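Local coordinates for protein D-aminoacyl-tRNA deacylase (Archaeoglobus fulgidus, PDB 1YQE) that probably hydrolyses D-aminoacyl-tRNAs, with zinc as cofactor, to free tRNA and D-amino acids, and so counters the toxicity of tRNA charged with D-amino acids, at residues Y107-P112 with L231-K236; Q115-Y120 with P151-E156; D187-V192 with A240-I245. One frame throughout, in Å; residues are numbered along the deposited sequence.

Contact 1: Y107-P112 with L231-K236; sequences YSLAKP and LVKAVK
Lys233, Ala234 and Lys236 lie on the side of helix 228-238 that meets the extended loop Tyr107-Pro112. This helix belongs to a beta-alpha-beta crossover, joining the parallel strands 212-218 and 242-245, and the loop packs against it. The first to touch is Lys233. Its CG stands anti to the backbone N (chi1 169°) and the chain bends at chi3 (-72°), which carries the ammonium group along the loop until NZ lies 2.9 Å from Tyr107 O. Lysine suits this exposed place, since its methylenes can lie near Leu109 CD1 while the ammonium end lies near a backbone oxygen and a water. That water takes the N-H of Leu109 N at 2.8 Å and a weak, longer bond from Lys233 NZ. The next residue, Ala234, is buried and offers only a methyl, so Leu109 can come close: its CD1 branch meets Ala234 CB at 3.6 Å, the apolar centre of the contact. Leu109 also touches Phe230 and Leu237 of the same helix and His216 of strand 212-218. At Lys236 the helix contributes its backbone instead of its side chain. Lys111 NZ, whose principal partners are the carboxylate of Glu239 and the carbonyl of Leu237, also bonds weakly to a second water, and that water donates to Lys236 O at 3.0 Å.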
loop_
_atom_site.group_PDB
_atom_site.type_symbol
_atom_site.label_atom_id
_atom_site.label_comp_id
_atom_site.label_asym_id
_atom_site.label_seq_id
_atom_site.Cartn_x
_atom_site.Cartn_y
_atom_site.Cartn_z
ATOM N N TYR A 107 6.857 4.368 15.810
ATOM C CA TYR A 107 6.964 5.656 15.135
ATOM C C TYR A 107 7.886 5.663 13.926
ATOM O O TYR A 107 8.641 6.613 13.719
ATOM C CB TYR A 107 7.423 6.717 16.137
ATOM C CG TYR A 107 6.458 6.890 17.287
ATOM C CD1 TYR A 107 5.247 7.562 17.109
ATOM C CD2 TYR A 107 6.727 6.336 18.537
ATOM C CE1 TYR A 107 4.326 7.676 18.148
ATOM C CE2 TYR A 107 5.811 6.443 19.582
ATOM C CZ TYR A 107 4.616 7.114 19.380
ATOM O OH TYR A 107 3.703 7.224 20.407
ATOM N N SER A 108 7.822 4.601 13.131
ATOM C CA SER A 108 8.638 4.484 11.928
ATOM C C SER A 108 7.697 4.137 10.773
ATOM O O SER A 108 6.813 3.296 10.914
ATOM C CB SER A 108 9.691 3.391 12.111
ATOM O OG SER A 108 10.612 3.390 11.035
ATOM N N LEU A 109 7.893 4.792 9.637
ATOM C CA LEU A 109 7.039 4.583 8.475
ATOM C C LEU A 109 7.813 4.137 7.241
ATOM O O LEU A 109 8.932 4.584 7.010
ATOM C CB LEU A 109 6.300 5.885 8.149
ATOM C CG LEU A 109 5.409 6.518 9.225
ATOM C CD1 LEU A 109 4.989 7.922 8.792
ATOM C CD2 LEU A 109 4.191 5.630 9.456
ATOM N N ALA A 110 7.210 3.257 6.449
ATOM C CA ALA A 110 7.846 2.802 5.222
ATOM C C ALA A 110 7.538 3.829 4.137
ATOM O O ALA A 110 6.532 4.536 4.203
ATOM C CB ALA A 110 7.304 1.432 4.821
ATOM N N LYS A 111 8.416 3.928 3.148
ATOM C CA LYS A 111 8.218 4.858 2.047
ATOM C C LYS A 111 7.044 4.364 1.190
ATOM O O LYS A 111 7.076 3.253 0.677
ATOM C CB LYS A 111 9.496 4.925 1.200
ATOM C CG LYS A 111 9.423 5.786 -0.063
ATOM C CD LYS A 111 9.427 7.267 0.246
ATOM C CE LYS A 111 9.703 8.082 -1.015
ATOM N NZ LYS A 111 9.725 9.545 -0.752
ATOM N N PRO A 112 5.987 5.178 1.040
ATOM C CA PRO A 112 4.845 4.743 0.223
ATOM C C PRO A 112 5.093 4.889 -1.278
ATOM O O PRO A 112 6.096 5.461 -1.697
ATOM C CB PRO A 112 3.711 5.647 0.704
ATOM C CG PRO A 112 4.425 6.913 1.052
ATOM C CD PRO A 112 5.678 6.425 1.761
ATOM N N LEU A 231 3.435 13.665 11.787
ATOM C CA LEU A 231 2.633 13.909 10.592
ATOM C C LEU A 231 3.465 14.571 9.498
ATOM O O LEU A 231 3.273 14.291 8.316
ATOM C CB LEU A 231 1.412 14.774 10.921
ATOM C CG LEU A 231 0.286 14.054 11.671
ATOM C CD1 LEU A 231 -0.882 15.017 11.885
ATOM C CD2 LEU A 231 -0.171 12.837 10.870
ATOM N N VAL A 232 4.387 15.448 9.885
ATOM C CA VAL A 232 5.248 16.106 8.903
ATOM C C VAL A 232 6.130 15.059 8.229
ATOM O O VAL A 232 6.361 15.113 7.017
ATOM C CB VAL A 232 6.142 17.180 9.561
ATOM C CG1 VAL A 232 7.260 17.587 8.609
ATOM C CG2 VAL A 232 5.300 18.392 9.928
ATOM N N LYS A 233 6.618 14.103 9.018
ATOM C CA LYS A 233 7.450 13.029 8.490
ATOM C C LYS A 233 6.661 12.193 7.482
ATOM O O LYS A 233 7.189 11.787 6.448
ATOM C CB LYS A 233 7.934 12.105 9.614
ATOM C CG LYS A 233 8.578 10.826 9.082
ATOM C CD LYS A 233 8.577 9.682 10.101
ATOM C CE LYS A 233 9.561 9.912 11.231
ATOM N NZ LYS A 233 9.703 8.696 12.086
ATOM N N ALA A 234 5.399 11.923 7.800
ATOM C CA ALA A 234 4.542 11.138 6.918
ATOM C C ALA A 234 4.305 11.875 5.597
ATOM O O ALA A 234 4.397 11.287 4.520
ATOM C CB ALA A 234 3.208 10.857 7.603
ATOM N N VAL A 235 3.990 13.159 5.694
ATOM C CA VAL A 235 3.740 13.976 4.510
ATOM C C VAL A 235 4.964 14.035 3.596
ATOM O O VAL A 235 4.857 13.794 2.394
ATOM C CB VAL A 235 3.316 15.410 4.916
ATOM C CG1 VAL A 235 3.510 16.385 3.760
ATOM C CG2 VAL A 235 1.857 15.405 5.345
ATOM N N LYS A 236 6.124 14.342 4.166
ATOM C CA LYS A 236 7.342 14.431 3.369
ATOM C C LYS A 236 7.714 13.085 2.768
ATOM O O LYS A 236 8.154 13.005 1.619
ATOM C CB LYS A 236 8.497 14.969 4.221
ATOM C CG LYS A 236 8.300 16.399 4.676
ATOM C CD LYS A 236 9.432 16.867 5.586
ATOM C CE LYS A 236 10.757 16.965 4.845
ATOM N NZ LYS A 236 11.838 17.479 5.731
HETATM O O HOH W 1 10.078 6.546 9.552
HETATM O O HOH W 2 10.878 11.841 0.975
#

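Contact 2: Q115-Y120 with P151-E156; sequences QTMKNY and PSAFYE
Helix 115-120 lies over strand 152-156 with Met117 and Ala153 as the nearest pair, the two axes 8.9 Å apart and their N-to-C directions only 27° from parallel, a helix layered on a sheet as in alpha/beta folds. Tyr155 gives the largest share of the contact surface. Its ring edge points at the face of Tyr120 in a T-shaped stack, CD2 standing over the ring centre, with centroids 4.6 Å apart and planes at 74°. With CG anti to the backbone N (chi1 168°), the Tyr120 ring is carried toward the strand, where Tyr155 meets one face. Farther out, Tyr155 OH ends beside two carbons of the helix, Thr116 CG2 and Met117 CG. Ala153 suits its place: its short methyl lets Met117 CG approach Ala153 CB to 3.5 Å. A water joins Tyr120 OH to Glu156 O, to which it donates at 2.8 Å. A leucine in place of Tyr120 would probably leave the edge of Tyr155 without an aromatic face and the water without its phenol partner. Beyond the pair, Val173, Ala176, Met177 and Ala180 of helix 167-182 also touch Tyr120, Leu75 and Val91 of the flanking strands line the interface, and Glu156, pointing away from the helix, reaches the bound pyrophosphate.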
loop_
_atom_site.group_PDB
_atom_site.type_symbol
_atom_site.label_atom_id
_atom_site.label_comp_id
_atom_site.label_asym_id
_atom_site.label_seq_id
_atom_site.Cartn_x
_atom_site.Cartn_y
_atom_site.Cartn_z
ATOM N N GLN A 115 1.466 6.754 -6.386
ATOM C CA GLN A 115 1.040 6.669 -7.780
ATOM C C GLN A 115 0.663 5.251 -8.187
ATOM O O GLN A 115 -0.422 5.021 -8.737
ATOM C CB GLN A 115 2.140 7.201 -8.705
ATOM C CG GLN A 115 2.563 8.638 -8.407
ATOM C CD GLN A 115 1.403 9.626 -8.426
ATOM O OE1 GLN A 115 0.524 9.558 -9.288
ATOM N NE2 GLN A 115 1.409 10.565 -7.482
ATOM N N THR A 116 1.548 4.298 -7.909
ATOM C CA THR A 116 1.303 2.909 -8.261
ATOM C C THR A 116 0.112 2.348 -7.494
ATOM O O THR A 116 -0.695 1.601 -8.049
ATOM C CB THR A 116 2.545 2.046 -8.004
ATOM O OG1 THR A 116 3.620 2.527 -8.820
ATOM C CG2 THR A 116 2.269 0.591 -8.353
ATOM N N MET A 117 0.000 2.705 -6.221
ATOM C CA MET A 117 -1.133 2.246 -5.433
ATOM C C MET A 117 -2.418 2.690 -6.140
ATOM O O MET A 117 -3.365 1.914 -6.264
ATOM C CB MET A 117 -1.088 2.854 -4.039
ATOM C CG MET A 117 0.076 2.378 -3.200
ATOM S SD MET A 117 0.311 3.464 -1.788
ATOM C CE MET A 117 -1.158 3.056 -0.806
ATOM N N LYS A 118 -2.436 3.938 -6.606
ATOM C CA LYS A 118 -3.605 4.490 -7.291
ATOM C C LYS A 118 -3.904 3.760 -8.595
ATOM O O LYS A 118 -5.041 3.378 -8.855
ATOM C CB LYS A 118 -3.400 5.981 -7.587
ATOM C CG LYS A 118 -4.576 6.665 -8.304
ATOM C CD LYS A 118 -5.830 6.755 -7.415
ATOM C CE LYS A 118 -6.910 7.634 -8.054
ATOM N NZ LYS A 118 -8.083 7.851 -7.149
ATOM N N ASN A 119 -2.884 3.583 -9.426
ATOM C CA ASN A 119 -3.070 2.906 -10.702
ATOM C C ASN A 119 -3.529 1.469 -10.495
ATOM O O ASN A 119 -4.314 0.933 -11.281
ATOM C CB ASN A 119 -1.774 2.982 -11.520
ATOM C CG ASN A 119 -1.481 4.398 -11.980
ATOM O OD1 ASN A 119 -2.393 5.125 -12.362
ATOM N ND2 ASN A 119 -0.215 4.796 -11.947
ATOM N N TYR A 120 -3.049 0.852 -9.420
ATOM C CA TYR A 120 -3.449 -0.504 -9.096
ATOM C C TYR A 120 -4.941 -0.530 -8.753
ATOM O O TYR A 120 -5.692 -1.358 -9.261
ATOM C CB TYR A 120 -2.664 -1.028 -7.895
ATOM C CG TYR A 120 -3.227 -2.321 -7.339
ATOM C CD1 TYR A 120 -2.919 -3.545 -7.922
ATOM C CD2 TYR A 120 -4.088 -2.313 -6.235
ATOM C CE1 TYR A 120 -3.446 -4.738 -7.424
ATOM C CE2 TYR A 120 -4.623 -3.503 -5.729
ATOM C CZ TYR A 120 -4.296 -4.709 -6.330
ATOM O OH TYR A 120 -4.806 -5.894 -5.844
ATOM N N PRO A 151 10.111 3.062 -2.414
ATOM C CA PRO A 151 8.656 3.239 -2.370
ATOM C C PRO A 151 7.996 1.856 -2.339
ATOM O O PRO A 151 8.442 0.936 -3.020
ATOM C CB PRO A 151 8.365 3.993 -3.665
ATOM C CG PRO A 151 9.609 4.843 -3.829
ATOM C CD PRO A 151 10.715 3.862 -3.497
ATOM N N SER A 152 6.942 1.694 -1.550
ATOM C CA SER A 152 6.296 0.392 -1.491
ATOM C C SER A 152 4.865 0.431 -0.985
ATOM O O SER A 152 4.369 1.465 -0.546
ATOM C CB SER A 152 7.113 -0.563 -0.616
ATOM O OG SER A 152 7.036 -0.199 0.752
ATOM N N ALA A 153 4.210 -0.721 -1.066
ATOM C CA ALA A 153 2.839 -0.878 -0.597
ATOM C C ALA A 153 2.508 -2.363 -0.599
ATOM O O ALA A 153 3.187 -3.157 -1.259
ATOM C CB ALA A 153 1.862 -0.112 -1.506
ATOM N N PHE A 154 1.479 -2.735 0.160
ATOM C CA PHE A 154 1.038 -4.118 0.241
ATOM C C PHE A 154 -0.273 -4.284 -0.522
ATOM O O PHE A 154 -1.219 -3.518 -0.324
ATOM C CB PHE A 154 0.820 -4.540 1.699
ATOM C CG PHE A 154 2.080 -4.941 2.410
ATOM C CD1 PHE A 154 3.061 -4.000 2.703
ATOM C CD2 PHE A 154 2.285 -6.264 2.785
ATOM C CE1 PHE A 154 4.232 -4.377 3.366
ATOM C CE2 PHE A 154 3.445 -6.646 3.445
ATOM C CZ PHE A 154 4.422 -5.700 3.736
ATOM N N TYR A 155 -0.304 -5.280 -1.398
ATOM C CA TYR A 155 -1.474 -5.597 -2.211
ATOM C C TYR A 155 -1.894 -6.973 -1.727
ATOM O O TYR A 155 -1.179 -7.950 -1.938
ATOM C CB TYR A 155 -1.071 -5.609 -3.685
ATOM C CG TYR A 155 -0.415 -4.310 -4.103
ATOM C CD1 TYR A 155 0.916 -4.032 -3.774
ATOM C CD2 TYR A 155 -1.147 -3.326 -4.758
ATOM C CE1 TYR A 155 1.495 -2.793 -4.088
ATOM C CE2 TYR A 155 -0.589 -2.101 -5.075
ATOM C CZ TYR A 155 0.730 -1.834 -4.738
ATOM O OH TYR A 155 1.256 -0.605 -5.056
ATOM N N GLU A 156 -3.053 -7.051 -1.077
ATOM C CA GLU A 156 -3.481 -8.310 -0.492
ATOM C C GLU A 156 -4.872 -8.819 -0.845
ATOM O O GLU A 156 -5.675 -8.130 -1.474
ATOM C CB GLU A 156 -3.375 -8.193 1.033
ATOM C CG GLU A 156 -2.128 -7.447 1.495
ATOM C CD GLU A 156 -2.071 -7.236 2.998
ATOM O OE1 GLU A 156 -3.142 -7.124 3.639
ATOM O OE2 GLU A 156 -0.951 -7.169 3.538
HETATM O O HOH W 3 -5.375 -6.113 -3.450
#

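Contact 3: D187-V192 with A240-I245; sequences DWNVAV and AEYIII
Val192 joins its strand to Tyr242-Ile244 in the pattern of a parallel beta sheet: Val192 N donates to Tyr242 O at 3.1 Å, and Val192 O accepts from Ile244 N at 3.0 Å. The strands pair Ala191 with Tyr242 and Val192 with Ile243, and their short segments twist to 59° from each other. Packing is close here. On the face shared with Tyr242, the methyl of Ala191 is small enough for Ile244 to lay CD1 3.6 Å from Ala191 CB. Ala191 CA also comes within 3.2 Å of Tyr242 O, a CA-H...O contact to the same oxygen that accepts from Val192 N. Val192 turns to the face of Ile243, beneath helix 228-238; its CG2, anti to the carbonyl carbon, meets Ala240 CB at 4.1 Å. Buried Val190 belongs to this tight part too: its O accepts from Glu241 N at 3.0 Å and, weakly, from Tyr242 N at 3.4 Å. The open side lies at Asn189 and Glu241. Exposed Glu241 turns its carboxylate from the other strand. The Tyr242 ring passes Asn189 loosely, CE2 to CB, and also meets Phe212 edge-to-face. Asparagine fits this partly exposed place, where its amide makes a weak bond to Thr211. Since backbone amides and carbonyls supply the hydrogen bonds between the segments, the register rests on main-chain polarity, while the aliphatic side chains add apolar contacts on the two faces.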
loop_
_atom_site.group_PDB
_atom_site.type_symbol
_atom_site.label_atom_id
_atom_site.label_comp_id
_atom_site.label_asym_id
_atom_site.label_seq_id
_atom_site.Cartn_x
_atom_site.Cartn_y
_atom_site.Cartn_z
ATOM N N ASP A 187 0.847 11.514 -11.903
ATOM C CA ASP A 187 0.626 12.849 -11.360
ATOM C C ASP A 187 -0.675 12.997 -10.577
ATOM O O ASP A 187 -1.291 14.063 -10.566
ATOM C CB ASP A 187 0.691 13.886 -12.489
ATOM C CG ASP A 187 -0.449 13.742 -13.475
ATOM O OD1 ASP A 187 -0.964 12.618 -13.614
ATOM O OD2 ASP A 187 -0.825 14.744 -14.117
ATOM N N TRP A 188 -1.089 11.923 -9.916
ATOM C CA TRP A 188 -2.289 11.968 -9.099
ATOM C C TRP A 188 -1.949 12.844 -7.893
ATOM O O TRP A 188 -0.796 12.879 -7.459
ATOM C CB TRP A 188 -2.666 10.566 -8.608
ATOM C CG TRP A 188 -3.001 9.600 -9.700
ATOM C CD1 TRP A 188 -2.236 8.563 -10.147
ATOM C CD2 TRP A 188 -4.201 9.579 -10.474
ATOM N NE1 TRP A 188 -2.886 7.893 -11.149
ATOM C CE2 TRP A 188 -4.099 8.495 -11.370
ATOM C CE3 TRP A 188 -5.357 10.373 -10.498
ATOM C CZ2 TRP A 188 -5.111 8.178 -12.283
ATOM C CZ3 TRP A 188 -6.364 10.061 -11.409
ATOM C CH2 TRP A 188 -6.232 8.972 -12.288
ATOM N N ASN A 189 -2.944 13.556 -7.370
ATOM C CA ASN A 189 -2.753 14.402 -6.193
ATOM C C ASN A 189 -2.490 13.451 -5.025
ATOM O O ASN A 189 -3.208 12.463 -4.853
ATOM C CB ASN A 189 -4.012 15.234 -5.946
ATOM C CG ASN A 189 -4.295 16.204 -7.080
ATOM O OD1 ASN A 189 -3.468 17.059 -7.392
ATOM N ND2 ASN A 189 -5.460 16.071 -7.707
ATOM N N VAL A 190 -1.464 13.745 -4.231
ATOM C CA VAL A 190 -1.086 12.880 -3.118
ATOM C C VAL A 190 -1.407 13.470 -1.750
ATOM O O VAL A 190 -1.086 14.620 -1.461
ATOM C CB VAL A 190 0.428 12.559 -3.152
ATOM C CG1 VAL A 190 0.772 11.537 -2.070
ATOM C CG2 VAL A 190 0.827 12.042 -4.526
ATOM N N ALA A 191 -2.034 12.666 -0.901
ATOM C CA ALA A 191 -2.370 13.132 0.432
ATOM C C ALA A 191 -2.047 12.105 1.502
ATOM O O ALA A 191 -1.865 10.926 1.222
ATOM C CB ALA A 191 -3.853 13.468 0.503
ATOM N N VAL A 192 -1.937 12.588 2.735
ATOM C CA VAL A 192 -1.751 11.720 3.875
ATOM C C VAL A 192 -3.143 11.854 4.486
ATOM O O VAL A 192 -3.680 12.954 4.552
ATOM C CB VAL A 192 -0.703 12.260 4.868
ATOM C CG1 VAL A 192 -0.890 11.585 6.219
ATOM C CG2 VAL A 192 0.700 11.973 4.351
ATOM N N ALA A 240 3.480 14.087 -0.261
ATOM C CA ALA A 240 2.130 14.627 -0.297
ATOM C C ALA A 240 2.089 16.145 -0.311
ATOM O O ALA A 240 2.954 16.811 0.263
ATOM C CB ALA A 240 1.342 14.119 0.900
ATOM N N GLU A 241 1.074 16.684 -0.974
ATOM C CA GLU A 241 0.884 18.127 -1.029
ATOM C C GLU A 241 -0.374 18.468 -0.240
ATOM O O GLU A 241 -0.781 19.625 -0.178
ATOM C CB GLU A 241 0.719 18.605 -2.476
ATOM C CG GLU A 241 1.997 18.584 -3.303
ATOM C CD GLU A 241 3.129 19.373 -2.656
ATOM O OE1 GLU A 241 2.870 20.468 -2.109
ATOM O OE2 GLU A 241 4.287 18.899 -2.704
ATOM N N TYR A 242 -0.976 17.455 0.379
ATOM C CA TYR A 242 -2.215 17.655 1.129
ATOM C C TYR A 242 -2.380 16.686 2.289
ATOM O O TYR A 242 -1.757 15.630 2.329
ATOM C CB TYR A 242 -3.431 17.410 0.229
ATOM C CG TYR A 242 -3.510 18.221 -1.032
ATOM C CD1 TYR A 242 -4.111 19.481 -1.036
ATOM C CD2 TYR A 242 -3.007 17.723 -2.232
ATOM C CE1 TYR A 242 -4.212 20.221 -2.207
ATOM C CE2 TYR A 242 -3.102 18.461 -3.410
ATOM C CZ TYR A 242 -3.706 19.705 -3.389
ATOM O OH TYR A 242 -3.819 20.429 -4.551
ATOM N N ILE A 243 -3.243 17.069 3.224
ATOM C CA ILE A 243 -3.614 16.209 4.339
ATOM C C ILE A 243 -5.134 16.212 4.231
ATOM O O ILE A 243 -5.750 17.275 4.208
ATOM C CB ILE A 243 -3.250 16.779 5.728
ATOM C CG1 ILE A 243 -1.735 16.868 5.892
ATOM C CG2 ILE A 243 -3.814 15.857 6.822
ATOM C CD1 ILE A 243 -1.294 17.486 7.204
ATOM N N ILE A 244 -5.735 15.036 4.117
ATOM C CA ILE A 244 -7.189 14.952 4.042
ATOM C C ILE A 244 -7.673 14.423 5.381
ATOM O O ILE A 244 -7.104 13.475 5.917
ATOM C CB ILE A 244 -7.646 13.989 2.923
ATOM C CG1 ILE A 244 -7.286 14.570 1.558
ATOM C CG2 ILE A 244 -9.148 13.761 3.010
ATOM C CD1 ILE A 244 -7.476 13.596 0.413
ATOM N N ILE A 245 -8.715 15.040 5.930
ATOM C CA ILE A 245 -9.251 14.593 7.207
ATOM C C ILE A 245 -10.649 14.012 7.050
ATOM O O ILE A 245 -11.420 14.436 6.185
ATOM C CB ILE A 245 -9.333 15.750 8.239
ATOM C CG1 ILE A 245 -10.165 16.901 7.665
ATOM C CG2 ILE A 245 -7.931 16.211 8.627
ATOM C CD1 ILE A 245 -10.446 18.011 8.659
#

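In the fold
Following the chain from the N terminus, residues 107-112 open the longest loop, which contact 1 closes at helix 228-238. Within it, helix 114-125 follows almost at once, and contact 2 closes a short loop at strand 152-159, nested wholly inside. Contact 3 starts later, at 187-192, but closes at 240-245, beyond the end of contact 1, so these two cross. Contact 2 belongs to the mixed sheet and contact 3 to the four-stranded parallel one. Gln115 and Asn119 bond to Trp188 and so tie the helix on the mixed sheet to the start of strand 189-194, Lys111 O probably bonds Ser152 N between contacts 1 and 2, and Val235 packs on Val192, joining contact 1 to contact 3.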